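Local coordinates for protein N-acetyltransferase (Staphylococcus aureus subsp. aureus, PDB 4M85) that probably transfers an acetyl group from acetyl-coenzyme A to an amine acceptor, as other GNAT-fold N-acetyltransferases do, at residues A[22-25]-A[30-33]; A[32-37]-A[98-103]; A[114-119]-A[137-142]. All coordinates share one frame; numbering follows the deposited sequence.

Contacts 1 and 2 are neighbours: their centres lie about 8 Å apart, they share V32 and K33, and both use helix 30-34. W24 CH2 of contact 1 stands 3.5 Å from P103 CG of contact 2, and L31 CD2 approaches P103 CA to 3.6 Å, so the two form one apolar cluster. Contact 3 lies across the chain's centre, its centre about 23 Å from that of contact 1 and about 28 Å from that of contact 2. V23 CG2 still reaches T118 CG2 at 4.3 Å. By analogy with GNAT relatives, contact 3 belongs to the strand and helix whose connecting loop probably binds acetyl-CoA, and helices 13-26 and 30-34 probably lie toward the acceptor site.

Contact 1: A[22-25]-A[30-33]; sequences MVWD and ELVK
The indole of W24 meets V32 at the ring edge: V32 CG2 sits near the ring plane, 4.2 Å from W24 CE3, and comes closer still to W24 CB, at 3.7 Å. L31 approaches the same six-membered ring obliquely and more loosely, with CD1 4.5 Å from CZ3 of W24. The second flat group, the carboxylate of D25, lies beside the other branch of V32, with D25 OD1 3.9 Å from V32 CG1; the same methyl also touches the backbone at D25 CA. V32 therefore divides its two methyls between adjacent residues. With CG1 anti to the backbone N (chi1 175°), that branch is directed at D25, while CG2 serves W24; the valine side chain crosses both partners at roughly a right angle.

The polar half of the contact is carried by the ammonium group of K33. Its NZ donates to the main-chain O of D25 at 2.9 Å, with a C=O...N angle of 139° and NZ tilted 18° from the carbonyl plane. A second, weak bond runs from NZ to D25 OD1 at 3.4 Å and forms part of a salt bridge. The bend in the lysine chain at chi2 helps carry the amine back to D25. NZ is thus held chiefly by the backbone oxygen, with the carboxylate a longer, weak partner.

D25 lies in the last turn of helix 13-26, and V32 and K33 belong to helix 30-34, so the contact closes the corner between two consecutive helices that follow the first strand of the GNAT fold. E28, in the connecting loop, touches K33. At the indole end, away from the K33 ammonium, P103 and L104 from the loop preceding strand 114-121 pack on W24, and P103 also touches L31.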
loop_
_atom_site.group_PDB
_atom_site.type_symbol
_atom_site.label_atom_id
_atom_site.label_comp_id
_atom_site.label_asym_id
_atom_site.label_seq_id
_atom_site.Cartn_x
_atom_site.Cartn_y
_atom_site.Cartn_z
ATOM N N MET A 22 -7.276 -6.683 2.455
ATOM C CA MET A 22 -8.473 -6.292 1.684
ATOM C C MET A 22 -8.099 -5.859 0.277
ATOM O O MET A 22 -8.763 -6.220 -0.697
ATOM C CB MET A 22 -9.236 -5.168 2.384
ATOM C CG MET A 22 -10.271 -5.654 3.391
ATOM S SD MET A 22 -10.664 -4.372 4.584
ATOM C CE MET A 22 -10.728 -2.874 3.562
ATOM N N VAL A 23 -7.023 -5.096 0.157
ATOM C CA VAL A 23 -6.582 -4.659 -1.149
ATOM C C VAL A 23 -6.172 -5.869 -1.995
ATOM O O VAL A 23 -6.547 -5.962 -3.170
ATOM C CB VAL A 23 -5.427 -3.643 -1.056
ATOM C CG1 VAL A 23 -4.856 -3.348 -2.438
ATOM C CG2 VAL A 23 -5.920 -2.350 -0.423
ATOM N N TRP A 24 -5.397 -6.780 -1.417
ATOM C CA TRP A 24 -4.914 -7.947 -2.168
ATOM C C TRP A 24 -6.067 -8.870 -2.571
ATOM O O TRP A 24 -5.990 -9.547 -3.591
ATOM C CB TRP A 24 -3.878 -8.745 -1.361
ATOM C CG TRP A 24 -2.536 -8.069 -1.178
ATOM C CD1 TRP A 24 -2.184 -6.786 -1.542
ATOM C CD2 TRP A 24 -1.375 -8.641 -0.558
ATOM N NE1 TRP A 24 -0.871 -6.541 -1.199
ATOM C CE2 TRP A 24 -0.354 -7.661 -0.592
ATOM C CE3 TRP A 24 -1.093 -9.898 0.013
ATOM C CZ2 TRP A 24 0.920 -7.891 -0.070
ATOM C CZ3 TRP A 24 0.179 -10.131 0.507
ATOM C CH2 TRP A 24 1.165 -9.124 0.470
ATOM N N ASP A 25 -7.123 -8.895 -1.757
ATOM C CA ASP A 25 -8.325 -9.699 -2.035
ATOM C C ASP A 25 -9.108 -9.110 -3.214
ATOM O O ASP A 25 -9.557 -9.862 -4.092
ATOM C CB ASP A 25 -9.215 -9.823 -0.785
ATOM C CG ASP A 25 -10.473 -10.679 -1.024
ATOM O OD1 ASP A 25 -10.369 -11.923 -1.117
ATOM O OD2 ASP A 25 -11.573 -10.095 -1.118
ATOM N N GLU A 30 -3.558 -14.719 -6.404
ATOM C CA GLU A 30 -3.745 -16.168 -6.342
ATOM C C GLU A 30 -3.544 -16.670 -4.915
ATOM O O GLU A 30 -4.382 -17.394 -4.406
ATOM C CB GLU A 30 -2.778 -16.913 -7.286
ATOM C CG GLU A 30 -2.830 -16.508 -8.758
ATOM C CD GLU A 30 -4.161 -16.808 -9.431
ATOM O OE1 GLU A 30 -4.948 -17.628 -8.899
ATOM O OE2 GLU A 30 -4.415 -16.217 -10.506
ATOM N N LEU A 31 -2.454 -16.252 -4.271
ATOM C CA LEU A 31 -2.147 -16.683 -2.899
ATOM C C LEU A 31 -3.250 -16.321 -1.894
ATOM O O LEU A 31 -3.466 -17.035 -0.933
ATOM C CB LEU A 31 -0.811 -16.093 -2.437
ATOM C CG LEU A 31 -0.833 -14.614 -2.013
ATOM C CD1 LEU A 31 -0.504 -14.442 -0.541
ATOM C CD2 LEU A 31 0.142 -13.831 -2.865
ATOM N N VAL A 32 -3.929 -15.200 -2.118
ATOM C CA VAL A 32 -5.048 -14.797 -1.281
ATOM C C VAL A 32 -6.241 -15.689 -1.625
ATOM O O VAL A 32 -6.906 -16.187 -0.741
ATOM C CB VAL A 32 -5.381 -13.306 -1.471
ATOM C CG1 VAL A 32 -6.623 -12.906 -0.692
ATOM C CG2 VAL A 32 -4.199 -12.458 -1.021
ATOM N N LYS A 33 -6.485 -15.912 -2.911
ATOM C CA LYS A 33 -7.590 -16.778 -3.328
ATOM C C LYS A 33 -7.499 -18.200 -2.799
ATOM O O LYS A 33 -8.522 -18.771 -2.448
ATOM C CB LYS A 33 -7.727 -16.798 -4.856
ATOM C CG LYS A 33 -8.857 -15.936 -5.402
ATOM C CD LYS A 33 -8.944 -14.559 -4.747
ATOM C CE LYS A 33 -10.112 -13.759 -5.300
ATOM N NZ LYS A 33 -10.466 -12.638 -4.390
#

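Contact 2: A[32-37]-A[98-103]; sequences VKHLPK and KQYGTP
Apolar packing between L35 and Y100 dominates this contact. Three atoms of the leucine line up against one ring bond, CD1-CE1 of the tyrosine: L35 CD2 is 3.5 Å from Y100 CE1, L35 CD1 is 3.6 Å from Y100 CD1, and L35 CG is 3.7 Å from Y100 CE1. The approach is oblique to the ring, and the two side chains slide past each other in opposite directions. Both carry CG anti to their carbonyl carbon (chi1 -63° in L35, -79° in Y100), which lets each extend across the gap although their CA atoms, the nearest pair between the segments, remain 9.5 Å apart.

Beside this apolar pairing is one approach of a polar atom to carbon. The Y100 hydroxyl ends 3.3 Å from H34 CB, with the imidazole turned away from the tyrosine, so the oxygen meets a methylene rather than a ring nitrogen. H34 ND1 is instead bonded to E30 O, one turn back in helix 30-34, which ties the imidazole to its own helix.

One backbone bond closes the turn that carries Y100. This type I turn spans K98 to G101, with G101 N donating to K98 O at 3.2 Å, and Y100 occupies the position before the closing glycine. G101, with positive phi (74°), is the first residue to leave helical geometry after helix 95-98; on the other segment, L35 does the same after helix 30-34.

The contact therefore joins two helix exits. L35 also packs on E96 and I97 of helix 95-98, Y100 on L31 of helix 30-34, while P36 stands at the N-cap of helix 37-49; T102 OG1 anchors the loop to E85 near the end of helix 81-86.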
loop_
_atom_site.group_PDB
_atom_site.type_symbol
_atom_site.label_atom_id
_atom_site.label_comp_id
_atom_site.label_asym_id
_atom_site.label_seq_id
_atom_site.Cartn_x
_atom_site.Cartn_y
_atom_site.Cartn_z
ATOM N N VAL A 32 -3.929 -15.200 -2.118
ATOM C CA VAL A 32 -5.048 -14.797 -1.281
ATOM C C VAL A 32 -6.241 -15.689 -1.625
ATOM O O VAL A 32 -6.906 -16.187 -0.741
ATOM C CB VAL A 32 -5.381 -13.306 -1.471
ATOM C CG1 VAL A 32 -6.623 -12.906 -0.692
ATOM C CG2 VAL A 32 -4.199 -12.458 -1.021
ATOM N N LYS A 33 -6.485 -15.912 -2.911
ATOM C CA LYS A 33 -7.590 -16.778 -3.328
ATOM C C LYS A 33 -7.499 -18.200 -2.799
ATOM O O LYS A 33 -8.522 -18.771 -2.448
ATOM C CB LYS A 33 -7.727 -16.798 -4.856
ATOM C CG LYS A 33 -8.857 -15.936 -5.402
ATOM C CD LYS A 33 -8.944 -14.559 -4.747
ATOM C CE LYS A 33 -10.112 -13.759 -5.300
ATOM N NZ LYS A 33 -10.466 -12.638 -4.390
ATOM N N HIS A 34 -6.290 -18.752 -2.706
ATOM C CA HIS A 34 -6.119 -20.170 -2.390
ATOM C C HIS A 34 -5.512 -20.478 -1.038
ATOM O O HIS A 34 -5.391 -21.645 -0.691
ATOM C CB HIS A 34 -5.304 -20.849 -3.491
ATOM C CG HIS A 34 -6.018 -20.891 -4.798
ATOM N ND1 HIS A 34 -5.738 -20.019 -5.825
ATOM C CD2 HIS A 34 -7.048 -21.659 -5.225
ATOM C CE1 HIS A 34 -6.546 -20.265 -6.839
ATOM N NE2 HIS A 34 -7.350 -21.256 -6.502
ATOM N N LEU A 35 -5.140 -19.462 -0.264
ATOM C CA LEU A 35 -4.561 -19.716 1.059
ATOM C C LEU A 35 -5.442 -19.189 2.177
ATOM O O LEU A 35 -6.224 -18.260 1.966
ATOM C CB LEU A 35 -3.167 -19.111 1.186
ATOM C CG LEU A 35 -2.116 -19.679 0.238
ATOM C CD1 LEU A 35 -0.906 -18.768 0.227
ATOM C CD2 LEU A 35 -1.738 -21.094 0.650
ATOM N N PRO A 36 -5.330 -19.792 3.372
ATOM C CA PRO A 36 -6.193 -19.372 4.478
ATOM C C PRO A 36 -5.850 -17.950 4.894
ATOM O O PRO A 36 -4.670 -17.610 4.960
ATOM C CB PRO A 36 -5.846 -20.349 5.607
ATOM C CG PRO A 36 -5.038 -21.441 4.994
ATOM C CD PRO A 36 -4.392 -20.858 3.771
ATOM N N LYS A 37 -6.876 -17.149 5.154
ATOM C CA LYS A 37 -6.748 -15.750 5.573
ATOM C C LYS A 37 -5.882 -15.604 6.795
ATOM O O LYS A 37 -5.175 -14.612 6.943
ATOM C CB LYS A 37 -8.125 -15.139 5.924
ATOM C CG LYS A 37 -9.210 -15.349 4.869
ATOM C CD LYS A 37 -10.257 -14.232 4.848
ATOM C CE LYS A 37 -10.915 -14.036 3.477
ATOM N NZ LYS A 37 -11.263 -15.296 2.774
ATOM N N LYS A 98 4.949 -20.185 1.441
ATOM C CA LYS A 98 6.244 -20.000 0.776
ATOM C C LYS A 98 6.247 -20.579 -0.624
ATOM O O LYS A 98 6.972 -20.087 -1.486
ATOM C CB LYS A 98 7.384 -20.619 1.592
ATOM C CG LYS A 98 7.676 -19.876 2.887
ATOM C CD LYS A 98 8.782 -20.542 3.702
ATOM C CE LYS A 98 10.161 -19.998 3.387
ATOM N NZ LYS A 98 10.411 -18.647 3.980
ATOM N N GLN A 99 5.441 -21.614 -0.867
ATOM C CA GLN A 99 5.368 -22.219 -2.207
ATOM C C GLN A 99 4.851 -21.237 -3.276
ATOM O O GLN A 99 5.171 -21.375 -4.460
ATOM C CB GLN A 99 4.543 -23.515 -2.189
ATOM C CG GLN A 99 3.047 -23.318 -1.976
ATOM C CD GLN A 99 2.354 -24.492 -1.272
ATOM O OE1 GLN A 99 3.002 -25.453 -0.842
ATOM N NE2 GLN A 99 1.026 -24.410 -1.149
ATOM N N TYR A 100 4.095 -20.219 -2.866
ATOM C CA TYR A 100 3.562 -19.254 -3.834
ATOM C C TYR A 100 4.582 -18.235 -4.352
ATOM O O TYR A 100 4.313 -17.529 -5.317
ATOM C CB TYR A 100 2.325 -18.569 -3.269
ATOM C CG TYR A 100 1.114 -19.457 -3.380
ATOM C CD1 TYR A 100 0.834 -20.418 -2.404
ATOM C CD2 TYR A 100 0.274 -19.380 -4.482
ATOM C CE1 TYR A 100 -0.271 -21.253 -2.515
ATOM C CE2 TYR A 100 -0.832 -20.212 -4.602
ATOM C CZ TYR A 100 -1.102 -21.145 -3.617
ATOM O OH TYR A 100 -2.199 -21.970 -3.734
ATOM N N GLY A 101 5.761 -18.180 -3.748
ATOM C CA GLY A 101 6.710 -17.137 -4.067
ATOM C C GLY A 101 6.228 -15.827 -3.454
ATOM O O GLY A 101 5.299 -15.803 -2.648
ATOM N N THR A 102 6.857 -14.736 -3.838
ATOM C CA THR A 102 6.558 -13.463 -3.232
ATOM C C THR A 102 5.227 -12.945 -3.839
ATOM O O THR A 102 4.893 -13.245 -4.994
ATOM C CB THR A 102 7.739 -12.467 -3.348
ATOM O OG1 THR A 102 7.837 -11.951 -4.677
ATOM C CG2 THR A 102 9.058 -13.133 -2.950
ATOM N N PRO A 103 4.447 -12.210 -3.040
ATOM C CA PRO A 103 3.064 -11.843 -3.400
ATOM C C PRO A 103 2.918 -10.853 -4.550
ATOM O O PRO A 103 1.881 -10.863 -5.209
ATOM C CB PRO A 103 2.490 -11.223 -2.116
ATOM C CG PRO A 103 3.581 -11.178 -1.123
ATOM C CD PRO A 103 4.833 -11.780 -1.686
#

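Contact 3: A[114-119]-A[137-142]; sequences YYIETI and SLLESN
I116 and L138 reach toward each other tip to tip, one from a strand and one from a helix. The leucine supplies a single methyl: its CD2 lies 3.9 Å from I116 CG1 and 4.0 Å from I116 CD1, so it rests against the end of the isoleucine chain. Two torsions set up this meeting. L138 has CG anti to the backbone N (chi1 178°), whereas I116 holds CG1 anti to the carbonyl carbon (chi1 -59°). The side chains meet across the 9.3 Å between their CA atoms. L139 adds a looser flank, with its CD2 4.3 Å from I116 CD1.

S141 folds back on L138, three residues earlier, whose carbonyl oxygen receives both S141 N at 3.1 Å and S141 OG at 2.6 Å. The hydroxyl bond makes a C=O...O angle of 142°.

The pair lies within the beta-alpha-beta unit of strand 114-121, helix 130-140 and strand 147-152. W147 of strand 147-152 touches I116, L138 and L139. Farther along strand 114-121, E117 and T118 both face I74 in a classic beta bulge, a hallmark of GNAT enzymes, whose loop between this strand and helix usually holds the acetyl-CoA pyrophosphate.

Chemically, the meeting of strand and helix is wholly aliphatic: shape and burial bind them, while the hydrogen bonds of S141 stay within 137-142 and contribute no polar link between strand and helix.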
loop_
_atom_site.group_PDB
_atom_site.type_symbol
_atom_site.label_atom_id
_atom_site.label_comp_id
_atom_site.label_asym_id
_atom_site.label_seq_id
_atom_site.Cartn_x
_atom_site.Cartn_y
_atom_site.Cartn_z
ATOM N N TYR A 114 9.074 8.170 -6.332
ATOM C CA TYR A 114 8.692 7.718 -5.010
ATOM C C TYR A 114 7.248 7.205 -5.109
ATOM O O TYR A 114 6.285 7.996 -5.183
ATOM C CB TYR A 114 8.874 8.828 -3.990
ATOM C CG TYR A 114 9.305 8.299 -2.664
ATOM C CD1 TYR A 114 10.655 8.213 -2.322
ATOM C CD2 TYR A 114 8.350 7.837 -1.742
ATOM C CE1 TYR A 114 11.043 7.687 -1.090
ATOM C CE2 TYR A 114 8.720 7.328 -0.504
ATOM C CZ TYR A 114 10.059 7.255 -0.177
ATOM O OH TYR A 114 10.374 6.732 1.058
ATOM N N TYR A 115 7.129 5.877 -5.164
ATOM C CA TYR A 115 5.878 5.178 -5.488
ATOM C C TYR A 115 4.975 5.040 -4.286
ATOM O O TYR A 115 5.382 4.537 -3.238
ATOM C CB TYR A 115 6.167 3.765 -6.044
ATOM C CG TYR A 115 4.951 2.939 -6.413
ATOM C CD1 TYR A 115 3.987 3.429 -7.301
ATOM C CD2 TYR A 115 4.784 1.639 -5.919
ATOM C CE1 TYR A 115 2.895 2.665 -7.670
ATOM C CE2 TYR A 115 3.701 0.874 -6.285
ATOM C CZ TYR A 115 2.761 1.403 -7.146
ATOM O OH TYR A 115 1.693 0.670 -7.506
ATOM N N ILE A 116 3.730 5.466 -4.463
ATOM C CA ILE A 116 2.702 5.288 -3.472
ATOM C C ILE A 116 1.926 4.048 -3.908
ATOM O O ILE A 116 1.131 4.097 -4.836
ATOM C CB ILE A 116 1.767 6.500 -3.419
ATOM C CG1 ILE A 116 2.557 7.779 -3.099
ATOM C CG2 ILE A 116 0.719 6.283 -2.349
ATOM C CD1 ILE A 116 1.801 9.058 -3.333
ATOM N N GLU A 117 2.158 2.949 -3.212
ATOM C CA GLU A 117 1.600 1.672 -3.583
ATOM C C GLU A 117 0.127 1.536 -3.159
ATOM O O GLU A 117 -0.675 0.971 -3.895
ATOM C CB GLU A 117 2.426 0.549 -2.928
ATOM C CG GLU A 117 1.957 -0.861 -3.267
ATOM C CD GLU A 117 2.459 -1.922 -2.278
ATOM O OE1 GLU A 117 3.618 -1.867 -1.833
ATOM O OE2 GLU A 117 1.683 -2.830 -1.949
ATOM N N THR A 118 -0.198 2.017 -1.964
ATOM C CA THR A 118 -1.465 1.705 -1.306
ATOM C C THR A 118 -2.004 2.918 -0.532
ATOM O O THR A 118 -1.251 3.567 0.193
ATOM C CB THR A 118 -1.291 0.542 -0.275
ATOM O OG1 THR A 118 -0.799 -0.636 -0.915
ATOM C CG2 THR A 118 -2.587 0.212 0.363
ATOM N N ILE A 119 -3.290 3.226 -0.721
ATOM C CA ILE A 119 -4.022 4.161 0.138
ATOM C C ILE A 119 -5.298 3.477 0.534
ATOM O O ILE A 119 -6.126 3.229 -0.326
ATOM C CB ILE A 119 -4.415 5.478 -0.562
ATOM C CG1 ILE A 119 -3.197 6.171 -1.124
ATOM C CG2 ILE A 119 -5.107 6.384 0.439
ATOM C CD1 ILE A 119 -3.512 7.375 -1.993
ATOM N N SER A 137 -0.718 14.988 3.124
ATOM C CA SER A 137 0.332 15.088 4.104
ATOM C C SER A 137 1.612 14.350 3.649
ATOM O O SER A 137 2.712 14.816 3.924
ATOM C CB SER A 137 -0.168 14.580 5.455
ATOM O OG SER A 137 0.910 14.200 6.246
ATOM N N LEU A 138 1.463 13.218 2.951
ATOM C CA LEU A 138 2.606 12.488 2.423
ATOM C C LEU A 138 3.313 13.290 1.328
ATOM O O LEU A 138 4.549 13.313 1.277
ATOM C CB LEU A 138 2.179 11.126 1.859
ATOM C CG LEU A 138 3.275 10.258 1.225
ATOM C CD1 LEU A 138 4.319 9.907 2.268
ATOM C CD2 LEU A 138 2.694 8.988 0.614
ATOM N N LEU A 139 2.537 13.911 0.428
ATOM C CA LEU A 139 3.137 14.699 -0.662
ATOM C C LEU A 139 3.893 15.893 -0.084
ATOM O O LEU A 139 4.964 16.217 -0.547
ATOM C CB LEU A 139 2.090 15.161 -1.686
ATOM C CG LEU A 139 1.393 14.037 -2.489
ATOM C CD1 LEU A 139 0.234 14.615 -3.282
ATOM C CD2 LEU A 139 2.334 13.274 -3.414
ATOM N N GLU A 140 3.358 16.533 0.949
ATOM C CA GLU A 140 4.074 17.637 1.605
ATOM C C GLU A 140 5.393 17.216 2.319
ATOM O O GLU A 140 6.273 18.064 2.525
ATOM C CB GLU A 140 3.131 18.365 2.587
ATOM C CG GLU A 140 3.616 19.739 3.067
ATOM C CD GLU A 140 4.580 19.716 4.273
ATOM O OE1 GLU A 140 4.557 18.767 5.087
ATOM O OE2 GLU A 140 5.342 20.693 4.447
ATOM N N SER A 141 5.537 15.941 2.691
ATOM C CA SER A 141 6.750 15.458 3.390
ATOM C C SER A 141 8.063 15.563 2.571
ATOM O O SER A 141 9.163 15.534 3.149
ATOM C CB SER A 141 6.583 13.999 3.885
ATOM O OG SER A 141 6.689 13.085 2.798
ATOM N N ASN A 142 7.942 15.653 1.249
ATOM C CA ASN A 142 9.097 15.788 0.344
ATOM C C ASN A 142 8.658 16.360 -0.996
ATOM O O ASN A 142 8.069 15.655 -1.825
ATOM C CB ASN A 142 9.769 14.434 0.102
ATOM C CG ASN A 142 11.166 14.562 -0.494
ATOM O OD1 ASN A 142 11.550 15.608 -1.029
ATOM N ND2 ASN A 142 11.935 13.483 -0.398
#